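Local structure of pyridoxamine 5'-phosphate oxidase-related, FMN-binding protein (Mycobacterium smegmatis, 6ECI) at residues B[5-8]-B[9-13]. The protein binds flavin adenine dinucleotide and probably sequesters it, helping mycobacteria withstand hypoxic and oxidative stress. Sequence-based numbering, arbitrary orientation.
Sequences TILS and ATECW
Leu7 reaches the first turn of helix 9-16 at two places. Its CB lies 3.9 Å from Cys12 SG, an apolar touch that suits leucine to this place, while the side chain crosses that of Glu11 at about a right angle, its methyl CD2 3.8 Å from the carboxylate oxygen OE1. The Leu7 backbone hydrogen-bonds to that of Gly124, a residue of the FAD pocket.

Ser8 follows as the N-cap. Its backbone N donates to Glu11 OE2 at 2.7 Å, nearly straight at 162°, and its OG donates to the same OE2 at 2.6 Å. Both meet the oxygen on its anti side, the amide further out of the carboxylate plane. A glutamate at N3, long enough to reach back and accept the N-cap amide, is one half of a capping box; here serine's short hydroxyl adds a second donor. Its chi1 of 68° keeps OG on the amide's side, where the extended Glu11 chain brings OE2 to meet both. The carboxylate's charge probably also suits the positive end of the helix dipole. Ser8 O begins the helical bonding, accepting from Cys12 N at 3.2 Å, and the small, buried Cys12 side chain touches Ile122 of strand 121-127.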
loop_
_atom_site.group_PDB
_atom_site.type_symbol
_atom_site.label_atom_id
_atom_site.label_comp_id
_atom_site.label_asym_id
_atom_site.label_seq_id
_atom_site.Cartn_x
_atom_site.Cartn_y
_atom_site.Cartn_z
ATOM N N THR B 5 17.061 -8.851 5.219
ATOM C CA THR B 5 16.759 -9.543 6.468
ATOM C C THR B 5 15.315 -10.035 6.502
ATOM O O THR B 5 14.377 -9.241 6.412
ATOM C CB THR B 5 17.009 -8.635 7.692
ATOM O OG1 THR B 5 18.409 -8.342 7.797
ATOM C CG2 THR B 5 16.533 -9.311 8.976
ATOM N N ILE B 6 15.144 -11.349 6.630
ATOM C CA ILE B 6 13.818 -11.940 6.767
ATOM C C ILE B 6 13.353 -11.783 8.207
ATOM O O ILE B 6 14.129 -11.974 9.151
ATOM C CB ILE B 6 13.834 -13.420 6.344
ATOM C CG1 ILE B 6 14.693 -13.621 5.093
ATOM C CG2 ILE B 6 12.417 -13.920 6.108
ATOM C CD1 ILE B 6 14.088 -13.053 3.832
ATOM N N LEU B 7 12.083 -11.434 8.384
ATOM C CA LEU B 7 11.519 -11.203 9.706
ATOM C C LEU B 7 10.659 -12.383 10.134
ATOM O O LEU B 7 9.964 -12.992 9.313
ATOM C CB LEU B 7 10.688 -9.920 9.733
ATOM C CG LEU B 7 11.439 -8.621 9.443
ATOM C CD1 LEU B 7 10.487 -7.438 9.494
ATOM C CD2 LEU B 7 12.586 -8.437 10.424
ATOM N N SER B 8 10.711 -12.699 11.424
ATOM C CA SER B 8 9.880 -13.746 11.990
ATOM C C SER B 8 8.445 -13.252 12.151
ATOM O O SER B 8 8.141 -12.069 11.980
ATOM C CB SER B 8 10.432 -14.199 13.339
ATOM O OG SER B 8 10.297 -13.171 14.304
ATOM N N ALA B 9 7.554 -14.183 12.500
ATOM C CA ALA B 9 6.147 -13.830 12.654
ATOM C C ALA B 9 5.931 -12.909 13.848
ATOM O O ALA B 9 5.095 -11.999 13.792
ATOM C CB ALA B 9 5.299 -15.092 12.791
ATOM N N THR B 10 6.675 -13.126 14.937
ATOM C CA THR B 10 6.471 -12.317 16.134
ATOM C C THR B 10 6.927 -10.878 15.925
ATOM O O THR B 10 6.376 -9.960 16.545
ATOM C CB THR B 10 7.193 -12.943 17.332
ATOM O OG1 THR B 10 6.963 -12.148 18.503
ATOM C CG2 THR B 10 8.690 -13.043 17.081
ATOM N N GLU B 11 7.919 -10.658 15.059
ATOM C CA GLU B 11 8.324 -9.292 14.747
ATOM C C GLU B 11 7.299 -8.613 13.849
ATOM O O GLU B 11 6.984 -7.433 14.040
ATOM C CB GLU B 11 9.706 -9.288 14.091
ATOM C CG GLU B 11 10.778 -10.013 14.893
ATOM C CD GLU B 11 12.018 -10.333 14.075
ATOM O OE1 GLU B 11 12.966 -9.524 14.085
ATOM O OE2 GLU B 11 12.049 -11.396 13.422
ATOM N N CYS B 12 6.753 -9.350 12.877
ATOM C CA CYS B 12 5.802 -8.766 11.935
ATOM C C CYS B 12 4.539 -8.290 12.644
ATOM O O CYS B 12 4.094 -7.153 12.445
ATOM C CB CYS B 12 5.450 -9.780 10.846
ATOM S SG CYS B 12 6.824 -10.298 9.794
ATOM N N TRP B 13 3.942 -9.152 13.472
ATOM C CA TRP B 13 2.684 -8.799 14.121
ATOM C C TRP B 13 2.847 -7.606 15.055
ATOM O O TRP B 13 1.908 -6.820 15.225
ATOM C CB TRP B 13 2.125 -10.001 14.882
ATOM C CG TRP B 13 1.558 -11.056 13.987
ATOM C CD1 TRP B 13 2.068 -12.302 13.760
ATOM C CD2 TRP B 13 0.376 -10.955 13.188
ATOM N NE1 TRP B 13 1.275 -12.982 12.869
ATOM C CE2 TRP B 13 0.229 -12.177 12.503
ATOM C CE3 TRP B 13 -0.573 -9.949 12.984
ATOM C CZ2 TRP B 13 -0.830 -12.422 11.629
ATOM C CZ3 TRP B 13 -1.622 -10.193 12.118
ATOM C CH2 TRP B 13 -1.743 -11.420 11.451
#